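Local coordinates for glutathione transferase (PDB 4F0C), which binds oxidized glutathione and, as a Ure2p-class glutathione transferase of a wood-degrading fungus, probably catalyses glutathione-dependent reactions, at residues 108-114 with 172-177; 116-120 with 143-148; 157-161 with 202-207. All blocks are in the same frame, centred on the assembly; numbering follows the deposited sequence.

Past the N-terminal thioredoxin-like domain, the chain enters the all-helical part of the fold through helix 96-126, which contributes to two contacts. Contact 2 closes first: helix 134-155 returns against 116-120. It is nested inside the longer loop of contact 1, where 172-177 comes back to 108-114. Contact 3 opens in the loop at 157-161, within the span that contact 1 closes, and ends beyond it on helix 198-209, so contacts 1 and 3 cross. Asn177 touches Phe117 and Phe148 of contact 2 and Trp203 of contact 3, so it bridges contact 1 to both of the others. Contacts 2 and 3, in series, do not touch.

Contact 1 of 3, residues 108-114 with 172-177. With GDS (oxidized glutathione disulfide), chain B.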
loop_
_atom_site.group_PDB
_atom_site.type_symbol
_atom_site.label_atom_id
_atom_site.label_comp_id
_atom_site.label_asym_id
_atom_site.label_seq_id
_atom_site.Cartn_x
_atom_site.Cartn_y
_atom_site.Cartn_z
ATOM N N PHE A 108 0.685 5.968 -0.936
ATOM C CA PHE A 108 2.118 6.054 -1.267
ATOM C C PHE A 108 2.969 5.521 -0.102
ATOM O O PHE A 108 3.920 4.757 -0.300
ATOM C CB PHE A 108 2.536 7.479 -1.678
ATOM C CG PHE A 108 4.038 7.622 -1.906
ATOM C CD1 PHE A 108 4.709 6.739 -2.725
ATOM C CD2 PHE A 108 4.762 8.625 -1.279
ATOM C CE1 PHE A 108 6.125 6.850 -2.947
ATOM C CE2 PHE A 108 6.161 8.758 -1.495
ATOM C CZ PHE A 108 6.836 7.859 -2.332
ATOM N N GLN A 109 2.605 5.905 1.111
ATOM C CA GLN A 109 3.316 5.372 2.279
ATOM C C GLN A 109 3.194 3.834 2.282
ATOM O O GLN A 109 4.184 3.106 2.463
ATOM C CB GLN A 109 2.712 5.922 3.584
ATOM C CG GLN A 109 3.564 5.579 4.825
ATOM C CD GLN A 109 3.393 4.110 5.261
ATOM O OE1 GLN A 109 2.269 3.598 5.325
ATOM N NE2 GLN A 109 4.517 3.431 5.568
ATOM N N ALA A 110 1.968 3.335 2.145
ATOM C CA ALA A 110 1.724 1.893 2.323
ATOM C C ALA A 110 2.359 0.999 1.255
ATOM O O ALA A 110 2.727 -0.161 1.541
ATOM C CB ALA A 110 0.212 1.614 2.401
ATOM N N SER A 111 2.461 1.512 0.033
ATOM C CA SER A 111 2.914 0.691 -1.097
ATOM C C SER A 111 4.360 1.027 -1.475
ATOM O O SER A 111 5.079 0.216 -2.049
ATOM C CB SER A 111 1.981 0.883 -2.321
ATOM O OG SER A 111 2.014 2.226 -2.806
ATOM N N GLY A 112 4.777 2.248 -1.174
ATOM C CA GLY A 112 6.056 2.746 -1.687
ATOM C C GLY A 112 7.075 2.958 -0.568
ATOM O O GLY A 112 8.263 2.939 -0.832
ATOM N N GLN A 113 6.627 3.169 0.674
ATOM C CA GLN A 113 7.599 3.267 1.784
ATOM C C GLN A 113 7.754 1.929 2.528
ATOM O O GLN A 113 8.813 1.321 2.440
ATOM C CB GLN A 113 7.261 4.390 2.764
ATOM C CG GLN A 113 8.361 4.618 3.844
ATOM C CD GLN A 113 7.850 5.354 5.080
ATOM O OE1 GLN A 113 6.791 5.042 5.610
ATOM N NE2 GLN A 113 8.645 6.321 5.567
ATOM N N GLY A 114 6.733 1.520 3.293
ATOM C CA GLY A 114 6.784 0.275 4.074
ATOM C C GLY A 114 7.413 -0.936 3.365
ATOM O O GLY A 114 8.369 -1.516 3.858
ATOM N N SER A 172 1.958 8.821 9.141
ATOM C CA SER A 172 2.114 7.454 8.642
ATOM C C SER A 172 3.542 7.143 8.192
ATOM O O SER A 172 3.945 5.985 8.204
ATOM C CB SER A 172 1.119 7.181 7.482
ATOM O OG SER A 172 1.581 7.835 6.301
ATOM N N PHE A 173 4.313 8.174 7.825
ATOM C CA PHE A 173 5.684 7.986 7.332
ATOM C C PHE A 173 6.740 7.944 8.428
ATOM O O PHE A 173 7.893 7.564 8.165
ATOM C CB PHE A 173 6.102 9.137 6.380
ATOM C CG PHE A 173 5.507 9.052 5.005
ATOM C CD1 PHE A 173 6.218 8.475 3.967
ATOM C CD2 PHE A 173 4.255 9.593 4.732
ATOM C CE1 PHE A 173 5.669 8.407 2.685
ATOM C CE2 PHE A 173 3.704 9.528 3.464
ATOM C CZ PHE A 173 4.425 8.947 2.422
ATOM N N VAL A 174 6.374 8.373 9.635
ATOM C CA VAL A 174 7.379 8.666 10.652
ATOM C C VAL A 174 8.184 7.432 11.048
ATOM O O VAL A 174 9.417 7.479 11.050
ATOM C CB VAL A 174 6.742 9.317 11.908
ATOM C CG1 VAL A 174 7.788 9.420 13.030
ATOM C CG2 VAL A 174 6.214 10.712 11.542
ATOM N N ILE A 175 7.503 6.331 11.386
ATOM C CA ILE A 175 8.235 5.203 11.999
ATOM C C ILE A 175 9.259 4.569 11.035
ATOM O O ILE A 175 10.411 4.333 11.431
ATOM C CB ILE A 175 7.318 4.150 12.682
ATOM C CG1 ILE A 175 8.150 3.184 13.549
ATOM C CG2 ILE A 175 6.447 3.393 11.647
ATOM C CD1 ILE A 175 8.740 3.816 14.830
ATOM N N TRP A 176 8.873 4.362 9.772
ATOM C CA TRP A 176 9.835 3.817 8.808
ATOM C C TRP A 176 10.954 4.803 8.476
ATOM O O TRP A 176 12.092 4.388 8.210
ATOM C CB TRP A 176 9.149 3.354 7.526
ATOM C CG TRP A 176 8.540 1.972 7.622
ATOM C CD1 TRP A 176 7.200 1.660 7.669
ATOM C CD2 TRP A 176 9.246 0.718 7.676
ATOM N NE1 TRP A 176 7.046 0.300 7.751
ATOM C CE2 TRP A 176 8.278 -0.302 7.742
ATOM C CE3 TRP A 176 10.608 0.363 7.644
ATOM C CZ2 TRP A 176 8.617 -1.656 7.804
ATOM C CZ3 TRP A 176 10.950 -0.984 7.705
ATOM C CH2 TRP A 176 9.962 -1.976 7.780
ATOM N N ASN A 177 10.654 6.099 8.467
ATOM C CA ASN A 177 11.740 7.076 8.228
ATOM C C ASN A 177 12.743 7.069 9.357
ATOM O O ASN A 177 13.951 7.183 9.131
ATOM C CB ASN A 177 11.212 8.499 7.966
ATOM C CG ASN A 177 10.677 8.662 6.549
ATOM O OD1 ASN A 177 11.023 7.884 5.649
ATOM N ND2 ASN A 177 9.853 9.682 6.334
HETATM N N1 GDS B . 0.907 -3.405 4.981
HETATM C CA1 GDS B . 0.893 -3.936 6.397
HETATM C C1 GDS B . 0.514 -2.800 7.429
HETATM O OE1 GDS B . 0.889 -1.611 7.200
HETATM O OE2 GDS B . -0.217 -3.142 8.401
HETATM C CB1 GDS B . 2.280 -4.546 6.807
HETATM C CG1 GDS B . 2.244 -5.089 8.254
HETATM C CD1 GDS B . 3.526 -5.808 8.534
HETATM O O1 GDS B . 4.455 -5.911 7.751
HETATM N N2 GDS B . 3.588 -6.364 9.796
HETATM C CA2 GDS B . 4.764 -7.137 10.242
HETATM C C2 GDS B . 4.356 -8.547 10.593
HETATM O O2 GDS B . 3.317 -8.745 11.230
HETATM C CB2 GDS B . 5.346 -6.552 11.550
HETATM S SG2 GDS B . 6.171 -4.981 11.208
HETATM N N3 GDS B . 5.212 -9.533 10.252
HETATM C CA3 GDS B . 4.895 -10.890 10.602
HETATM C C3 GDS B . 5.125 -11.823 9.418
HETATM O OE3 GDS B . 5.126 -13.054 9.634
HETATM O OE4 GDS B . 5.225 -11.267 8.309
HETATM N N4 GDS B . 6.587 -4.897 6.139
HETATM C CA4 GDS B . 6.416 -4.242 4.834
HETATM C C4 GDS B . 5.461 -3.026 5.019
HETATM O OE5 GDS B . 5.469 -2.418 6.120
HETATM O OE6 GDS B . 4.760 -2.739 4.028
HETATM C C5 GDS B . 7.780 -5.483 6.482
HETATM O O5 GDS B . 8.769 -5.498 5.747
HETATM C CA5 GDS B . 7.886 -6.126 7.858
HETATM N N5 GDS B . 8.876 -7.240 7.840
HETATM C CB5 GDS B . 8.315 -5.037 8.847
HETATM S SG5 GDS B . 8.119 -5.620 10.574
HETATM C CA6 GDS B . 8.181 -11.132 6.638
HETATM C C6 GDS B . 9.189 -11.168 5.420
HETATM O OE7 GDS B . 9.430 -12.270 4.881
HETATM O OE8 GDS B . 9.676 -10.075 5.061
HETATM N N6 GDS B . 7.339 -12.328 6.630
HETATM C CB6 GDS B . 9.031 -10.999 7.936
HETATM C CG6 GDS B . 9.594 -9.584 8.140
HETATM C CD6 GDS B . 8.475 -8.552 8.189
HETATM O O6 GDS B . 7.306 -8.773 8.526
HETATM O O HOH W 1 6.306 4.745 8.433
#
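With CG anti to the backbone N (chi1 -173°) and the chain extended beyond it, Gln113 carries its amide from helix 96-126 to Phe173 and Asn177. There NE2 donates to Phe173 O at 3.0 Å, nearly straight (172°), on a lone pair in the carbonyl plane; the same oxygen also accepts from Asn177 N. A second, weak bond runs from Gln113 NE2 to Asn177 OD1, the two amides standing almost perpendicular. The other end of the amide is held too: Gln109 NE2 donates to Gln113 OE1 at 2.8 Å, and water 1 links this OE1 with Ser172 O and Trp176 N. Gln109 CB lies over a face of the Phe173 ring, 3.8 Å from the centroid; beyond it the bend at chi2 (-76°) turns the amide toward Gln113, while Gln109 OE1 is hydrogen-bonded to Lys20 NZ. Phe108 CD2 meets the same ring at its edge, 3.7 Å from Phe173 CZ. On the ligand side, Gly114 CA lies over a face of the Trp176 indole, 3.9 Å from the centroid of its five-membered ring. Both residues belong to the pocket of the oxidized glutathione disulfide, and Trp176 NE1 is hydrogen-bonded to Asn17 OD1, of a residue that itself binds the ligand. The chemistry implies a buried amide fixed in rotation by partners at both ends, tying the glutathione pocket wall to the helical core.

Contact 2 of 3, residues 116-120 with 143-148; sequences YFGQA and EILRVF. With GDS (oxidized glutathione disulfide), chain C.
Apolar helix-helix packing joins helices 96-126 and 134-155 in the C-terminal domain of the GST fold, with Phe117 and Ile144 at its centre. The evidence is an antiparallel pair crossing at -146°, with the axes of the two short segments 10.0 Å apart at closest approach. Ile144 CG1 sits over one face of the Phe117 ring, 3.7 Å from its centroid; a chi1 of -70° turns this branch beside the backbone N and leaves CG2 near Phe117 CZ. Val147 meets the same ring in its plane, CB lying 3.9 Å from Phe117 CE1, and Phe148 CE1 comes up at the rim near Phe117 CZ. Further along, the methyl of Ala120 touches Ile144 CD1 at 3.8 Å. At the other end Glu143 CG packs 3.7 Å from Tyr116 CB, and Glu143 OE2 lies over one face of the Tyr116 ring. Arg146 holds this carboxylate side-on, NE to OE1 and NH2 to OE2, the latter a 3.0 Å salt bridge met 33° out of the carboxylate plane. Arg146 NH2 also reaches Asn55 of the second subunit. Tyr116 OH lies 3.4 Å from CA4 of the oxidized glutathione disulfide held mainly by the second subunit, and bonds weakly to Arg57 of that subunit. Chemically, a hydrocarbon interior thus grades into a charged margin, where the ion pair probably offsets the carboxylate's charge beside the ring and the subunit interface.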
loop_
_atom_site.group_PDB
_atom_site.type_symbol
_atom_site.label_atom_id
_atom_site.label_comp_id
_atom_site.label_asym_id
_atom_site.label_seq_id
_atom_site.Cartn_x
_atom_site.Cartn_y
_atom_site.Cartn_z
ATOM N N TYR A 116 9.225 -1.416 0.590
ATOM C CA TYR A 116 10.592 -1.325 0.095
ATOM C C TYR A 116 11.564 -1.105 1.254
ATOM O O TYR A 116 12.637 -1.691 1.287
ATOM C CB TYR A 116 10.713 -0.161 -0.909
ATOM C CG TYR A 116 9.997 -0.490 -2.202
ATOM C CD1 TYR A 116 10.634 -1.212 -3.213
ATOM C CD2 TYR A 116 8.668 -0.120 -2.399
ATOM C CE1 TYR A 116 9.964 -1.526 -4.429
ATOM C CE2 TYR A 116 7.985 -0.446 -3.594
ATOM C CZ TYR A 116 8.636 -1.146 -4.600
ATOM O OH TYR A 116 7.956 -1.464 -5.777
ATOM N N PHE A 117 11.194 -0.241 2.186
ATOM C CA PHE A 117 12.064 -0.018 3.362
ATOM C C PHE A 117 12.182 -1.359 4.108
ATOM O O PHE A 117 13.252 -1.732 4.628
ATOM C CB PHE A 117 11.485 1.054 4.306
ATOM C CG PHE A 117 11.644 2.483 3.839
ATOM C CD1 PHE A 117 11.447 2.850 2.500
ATOM C CD2 PHE A 117 11.929 3.492 4.772
ATOM C CE1 PHE A 117 11.570 4.199 2.106
ATOM C CE2 PHE A 117 12.031 4.837 4.400
ATOM C CZ PHE A 117 11.858 5.197 3.053
ATOM N N GLY A 118 11.080 -2.089 4.160
ATOM C CA GLY A 118 11.061 -3.402 4.780
ATOM C C GLY A 118 11.980 -4.425 4.125
ATOM O O GLY A 118 12.542 -5.276 4.824
ATOM N N GLN A 119 12.144 -4.366 2.799
ATOM C CA GLN A 119 13.046 -5.326 2.143
ATOM C C GLN A 119 14.483 -4.969 2.508
ATOM O O GLN A 119 15.283 -5.866 2.751
ATOM C CB GLN A 119 12.891 -5.347 0.621
ATOM C CG GLN A 119 11.490 -5.694 0.139
ATOM C CD GLN A 119 10.862 -6.755 0.989
ATOM O OE1 GLN A 119 11.288 -7.918 0.981
ATOM N NE2 GLN A 119 9.820 -6.367 1.738
ATOM N N ALA A 120 14.809 -3.668 2.559
ATOM C CA ALA A 120 16.124 -3.266 3.085
ATOM C C ALA A 120 16.332 -3.821 4.496
ATOM O O ALA A 120 17.373 -4.389 4.783
ATOM C CB ALA A 120 16.284 -1.758 3.097
ATOM N N GLU A 143 16.371 2.535 -3.076
ATOM C CA GLU A 143 14.940 2.891 -3.121
ATOM C C GLU A 143 14.552 3.781 -1.939
ATOM O O GLU A 143 13.743 4.697 -2.071
ATOM C CB GLU A 143 14.033 1.634 -3.154
ATOM C CG GLU A 143 12.527 1.954 -3.304
ATOM C CD GLU A 143 12.154 2.614 -4.669
ATOM O OE1 GLU A 143 13.037 2.752 -5.537
ATOM O OE2 GLU A 143 10.985 2.997 -4.849
ATOM N N ILE A 144 15.126 3.515 -0.771
ATOM C CA ILE A 144 14.930 4.444 0.346
ATOM C C ILE A 144 15.342 5.873 -0.032
ATOM O O ILE A 144 14.601 6.811 0.217
ATOM C CB ILE A 144 15.727 3.980 1.608
ATOM C CG1 ILE A 144 15.066 2.712 2.163
ATOM C CG2 ILE A 144 15.823 5.111 2.609
ATOM C CD1 ILE A 144 15.902 1.976 3.264
ATOM N N LEU A 145 16.536 6.028 -0.601
ATOM C CA LEU A 145 17.018 7.366 -1.001
ATOM C C LEU A 145 16.107 7.966 -2.066
ATOM O O LEU A 145 15.905 9.197 -2.105
ATOM C CB LEU A 145 18.458 7.306 -1.516
ATOM C CG LEU A 145 19.510 6.739 -0.556
ATOM C CD1 LEU A 145 20.917 6.881 -1.149
ATOM C CD2 LEU A 145 19.396 7.489 0.776
ATOM N N ARG A 146 15.577 7.112 -2.947
ATOM C CA ARG A 146 14.689 7.612 -4.000
ATOM C C ARG A 146 13.417 8.189 -3.367
ATOM O O ARG A 146 12.946 9.288 -3.741
ATOM C CB ARG A 146 14.323 6.536 -5.032
ATOM C CG ARG A 146 13.670 7.129 -6.315
ATOM C CD ARG A 146 12.913 6.057 -7.151
ATOM N NE ARG A 146 11.775 5.514 -6.414
ATOM C CZ ARG A 146 10.574 6.090 -6.350
ATOM N NH1 ARG A 146 10.330 7.253 -6.980
ATOM N NH2 ARG A 146 9.620 5.503 -5.645
ATOM N N VAL A 147 12.851 7.453 -2.414
ATOM C CA VAL A 147 11.656 7.905 -1.718
ATOM C C VAL A 147 11.949 9.195 -0.940
ATOM O O VAL A 147 11.133 10.114 -0.956
ATOM C CB VAL A 147 11.085 6.807 -0.795
ATOM C CG1 VAL A 147 10.010 7.361 0.210
ATOM C CG2 VAL A 147 10.528 5.624 -1.677
ATOM N N PHE A 148 13.096 9.244 -0.266
ATOM C CA PHE A 148 13.538 10.494 0.371
ATOM C C PHE A 148 13.578 11.653 -0.643
ATOM O O PHE A 148 13.150 12.767 -0.332
ATOM C CB PHE A 148 14.936 10.342 0.975
ATOM C CG PHE A 148 14.967 9.609 2.295
ATOM C CD1 PHE A 148 13.795 9.279 2.969
ATOM C CD2 PHE A 148 16.194 9.249 2.866
ATOM C CE1 PHE A 148 13.852 8.597 4.183
ATOM C CE2 PHE A 148 16.250 8.568 4.078
ATOM C CZ PHE A 148 15.086 8.249 4.737
HETATM N N1 GDS C . 1.889 1.747 -5.531
HETATM C CA1 GDS C . 1.934 2.260 -6.953
HETATM C C1 GDS C . 0.507 2.195 -7.630
HETATM O OE1 GDS C . -0.278 1.248 -7.321
HETATM O OE2 GDS C . 0.201 3.151 -8.398
HETATM C CB1 GDS C . 2.946 1.449 -7.837
HETATM C CG1 GDS C . 2.983 1.991 -9.284
HETATM C CD1 GDS C . 4.079 1.301 -10.033
HETATM O O1 GDS C . 4.797 0.427 -9.575
HETATM N N2 GDS C . 4.223 1.735 -11.335
HETATM C CA2 GDS C . 5.272 1.190 -12.220
HETATM C C2 GDS C . 6.195 2.294 -12.672
HETATM O O2 GDS C . 5.728 3.385 -13.013
HETATM C CB2 GDS C . 4.657 0.624 -13.521
HETATM S SG2 GDS C . 3.777 -0.915 -13.168
HETATM N N3 GDS C . 7.508 1.995 -12.759
HETATM C CA3 GDS C . 8.427 2.995 -13.227
HETATM C C3 GDS C . 9.658 3.062 -12.331
HETATM O OE3 GDS C . 10.648 3.706 -12.743
HETATM O OE4 GDS C . 9.543 2.515 -11.219
HETATM N N4 GDS C . 5.325 -2.163 -8.486
HETATM C CA4 GDS C . 5.062 -2.561 -7.096
HETATM C C4 GDS C . 3.553 -2.317 -6.795
HETATM O OE5 GDS C . 2.726 -2.438 -7.735
HETATM O OE6 GDS C . 3.281 -2.027 -5.612
HETATM C C5 GDS C . 6.251 -2.833 -9.247
HETATM O O5 GDS C . 6.906 -3.792 -8.837
HETATM C CA5 GDS C . 6.455 -2.373 -10.685
HETATM N N5 GDS C . 7.844 -2.669 -11.135
HETATM C CB5 GDS C . 5.435 -3.112 -11.556
HETATM S SG5 GDS C . 5.356 -2.366 -13.230
HETATM C CA6 GDS C . 11.199 -0.354 -10.457
HETATM C C6 GDS C . 12.018 -1.400 -9.599
HETATM O OE7 GDS C . 13.216 -1.151 -9.344
HETATM O OE8 GDS C . 11.401 -2.417 -9.215
HETATM N N6 GDS C . 11.851 0.955 -10.412
HETATM C CB6 GDS C . 11.091 -0.926 -11.902
HETATM C CG6 GDS C . 10.073 -2.071 -12.016
HETATM C CD6 GDS C . 8.688 -1.620 -11.571
HETATM O O6 GDS C . 8.268 -0.457 -11.595
#

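Contact 3 of 3, residues 157-161 with 202-207. With SO4 (sulfate ion), chain D.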
loop_
_atom_site.group_PDB
_atom_site.type_symbol
_atom_site.label_atom_id
_atom_site.label_comp_id
_atom_site.label_asym_id
_atom_site.label_seq_id
_atom_site.Cartn_x
_atom_site.Cartn_y
_atom_site.Cartn_z
ATOM N N GLN A 157 8.558 22.754 -0.618
ATOM C CA GLN A 157 7.603 23.764 -1.036
ATOM C C GLN A 157 6.275 23.640 -0.306
ATOM O O GLN A 157 5.344 24.356 -0.619
ATOM C CB GLN A 157 7.352 23.640 -2.543
ATOM C CG GLN A 157 8.607 23.917 -3.347
ATOM C CD GLN A 157 8.319 24.177 -4.793
ATOM O OE1 GLN A 157 7.476 23.515 -5.402
ATOM N NE2 GLN A 157 9.016 25.148 -5.364
ATOM N N ARG A 158 6.172 22.718 0.641
ATOM C CA ARG A 158 4.973 22.664 1.483
ATOM C C ARG A 158 5.397 22.228 2.869
ATOM O O ARG A 158 6.359 21.470 3.001
ATOM C CB ARG A 158 3.900 21.688 0.930
ATOM C CG ARG A 158 4.327 20.220 0.906
ATOM C CD ARG A 158 3.231 19.323 0.250
ATOM N NE ARG A 158 3.189 19.499 -1.225
ATOM C CZ ARG A 158 2.513 18.688 -2.045
ATOM N NH1 ARG A 158 1.823 17.664 -1.535
ATOM N NH2 ARG A 158 2.542 18.880 -3.372
ATOM N N GLN A 159 4.693 22.716 3.890
ATOM C CA GLN A 159 5.058 22.409 5.273
ATOM C C GLN A 159 4.701 20.963 5.629
ATOM O O GLN A 159 5.450 20.285 6.343
ATOM C CB GLN A 159 4.349 23.369 6.237
ATOM C CG GLN A 159 4.790 23.138 7.673
ATOM C CD GLN A 159 4.288 24.183 8.620
ATOM O OE1 GLN A 159 3.452 25.036 8.261
ATOM N NE2 GLN A 159 4.791 24.135 9.850
ATOM N N TRP A 160 3.539 20.527 5.154
ATOM C CA TRP A 160 2.953 19.210 5.463
ATOM C C TRP A 160 2.420 18.644 4.149
ATOM O O TRP A 160 2.176 19.398 3.208
ATOM C CB TRP A 160 1.754 19.381 6.428
ATOM C CG TRP A 160 2.088 20.046 7.730
ATOM C CD1 TRP A 160 1.677 21.270 8.163
ATOM C CD2 TRP A 160 2.894 19.499 8.781
ATOM N NE1 TRP A 160 2.186 21.530 9.430
ATOM C CE2 TRP A 160 2.936 20.458 9.826
ATOM C CE3 TRP A 160 3.583 18.294 8.943
ATOM C CZ2 TRP A 160 3.649 20.251 11.003
ATOM C CZ3 TRP A 160 4.307 18.099 10.126
ATOM C CH2 TRP A 160 4.314 19.063 11.139
ATOM N N LEU A 161 2.167 17.340 4.078
ATOM C CA LEU A 161 1.805 16.749 2.780
ATOM C C LEU A 161 0.478 17.240 2.207
ATOM O O LEU A 161 0.371 17.439 1.008
ATOM C CB LEU A 161 1.774 15.216 2.867
ATOM C CG LEU A 161 3.184 14.652 3.060
ATOM C CD1 LEU A 161 3.118 13.146 3.392
ATOM C CD2 LEU A 161 4.046 14.887 1.823
ATOM N N ARG A 202 13.678 18.494 8.076
ATOM C CA ARG A 202 12.882 19.513 8.791
ATOM C C ARG A 202 11.545 18.934 9.240
ATOM O O ARG A 202 11.134 19.066 10.400
ATOM C CB ARG A 202 12.606 20.696 7.862
ATOM C CG ARG A 202 11.752 21.808 8.459
ATOM C CD ARG A 202 11.041 22.613 7.354
ATOM N NE ARG A 202 9.892 21.906 6.797
ATOM C CZ ARG A 202 9.709 21.668 5.496
ATOM N NH1 ARG A 202 10.615 22.087 4.595
ATOM N NH2 ARG A 202 8.608 21.036 5.091
ATOM N N TRP A 203 10.865 18.290 8.296
ATOM C CA TRP A 203 9.532 17.734 8.528
ATOM C C TRP A 203 9.582 16.569 9.501
ATOM O O TRP A 203 8.785 16.496 10.455
ATOM C CB TRP A 203 9.003 17.302 7.169
ATOM C CG TRP A 203 7.778 16.407 7.012
ATOM C CD1 TRP A 203 6.472 16.778 7.093
ATOM C CD2 TRP A 203 7.786 15.051 6.548
ATOM N NE1 TRP A 203 5.649 15.719 6.740
ATOM C CE2 TRP A 203 6.441 14.653 6.384
ATOM C CE3 TRP A 203 8.811 14.130 6.253
ATOM C CZ2 TRP A 203 6.087 13.368 5.955
ATOM C CZ3 TRP A 203 8.459 12.855 5.822
ATOM C CH2 TRP A 203 7.108 12.488 5.677
ATOM N N HIS A 204 10.514 15.650 9.271
ATOM C CA HIS A 204 10.673 14.504 10.181
ATOM C C HIS A 204 10.992 14.992 11.587
ATOM O O HIS A 204 10.450 14.498 12.570
ATOM C CB HIS A 204 11.782 13.572 9.686
ATOM C CG HIS A 204 11.938 12.331 10.510
ATOM N ND1 HIS A 204 11.048 11.279 10.441
ATOM C CD2 HIS A 204 12.878 11.973 11.417
ATOM C CE1 HIS A 204 11.430 10.330 11.283
ATOM N NE2 HIS A 204 12.540 10.723 11.882
ATOM N N THR A 205 11.867 15.987 11.706
ATOM C CA THR A 205 12.245 16.459 13.034
ATOM C C THR A 205 11.064 17.103 13.732
ATOM O O THR A 205 10.881 16.941 14.943
ATOM C CB THR A 205 13.453 17.446 12.963
ATOM O OG1 THR A 205 14.563 16.745 12.403
ATOM C CG2 THR A 205 13.829 18.007 14.362
ATOM N N ALA A 206 10.264 17.844 12.976
ATOM C CA ALA A 206 9.105 18.481 13.565
ATOM C C ALA A 206 8.147 17.389 14.094
ATOM O O ALA A 206 7.594 17.522 15.187
ATOM C CB ALA A 206 8.411 19.401 12.562
ATOM N N LEU A 207 8.019 16.286 13.354
ATOM C CA LEU A 207 7.130 15.193 13.749
ATOM C C LEU A 207 7.607 14.485 15.010
ATOM O O LEU A 207 6.843 14.320 15.956
ATOM C CB LEU A 207 6.951 14.187 12.586
ATOM C CG LEU A 207 6.101 14.713 11.424
ATOM C CD1 LEU A 207 6.394 13.998 10.106
ATOM C CD2 LEU A 207 4.608 14.585 11.793
HETATM S S SO4 D . 0.011 16.290 -4.497
HETATM O O1 SO4 D . 0.160 14.941 -5.063
HETATM O O2 SO4 D . -1.224 16.895 -4.947
HETATM O O3 SO4 D . -0.169 16.320 -3.027
HETATM O O4 SO4 D . 1.188 17.023 -4.866
HETATM O O HOH W 2 7.645 20.693 7.962
#
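Two indoles, Trp160 and Trp203, meet rim to rim with their planes 57° apart, where the loop after helix 134-155 lies against helix 198-209 of the GST C-terminal helical domain. The six-membered ring of Trp160 lies beside the five-membered ring of Trp203 with centroids 5.8 Å apart; neither covers the other's face, so this is rim packing and not a stack. Trp160 CE3 approaches near the plane of Trp203, 3.8 Å from Trp203 CD1. The first torsion of Trp203, 167°, places CG beside the carbonyl carbon and lets the indole reach toward the loop; its NE1 donates a hydrogen bond to Asp170 OD1 of helix 168-172, which also takes one from Leu161 N. Leu207 and Trp160 run alongside each other, pointing oppositely: Leu207 CD2 touches Trp160 CZ3, while Leu207 CD1 lies over a face of Trp203. The Leu161 side chain stands roughly perpendicular to that of Trp203, Leu161 CD1 lying 3.9 Å from Trp203 CZ2. At the solvent margin Arg202 bends at chi3 and brings NH2 toward Arg158 O and Gln159 O, both weak bonds; its NH1 bonds to Leu155 O. Water 2 accepts from Arg202 NE and donates to Gln159 O. Elsewhere on the loop, Arg158 NH1 donates to Leu161 O and to O3 of a sulfate, probably from the crystallisation liquor, while Arg158 NH2 reaches sulfate O4 at 2.7 Å in a nearly straight bond of 172°.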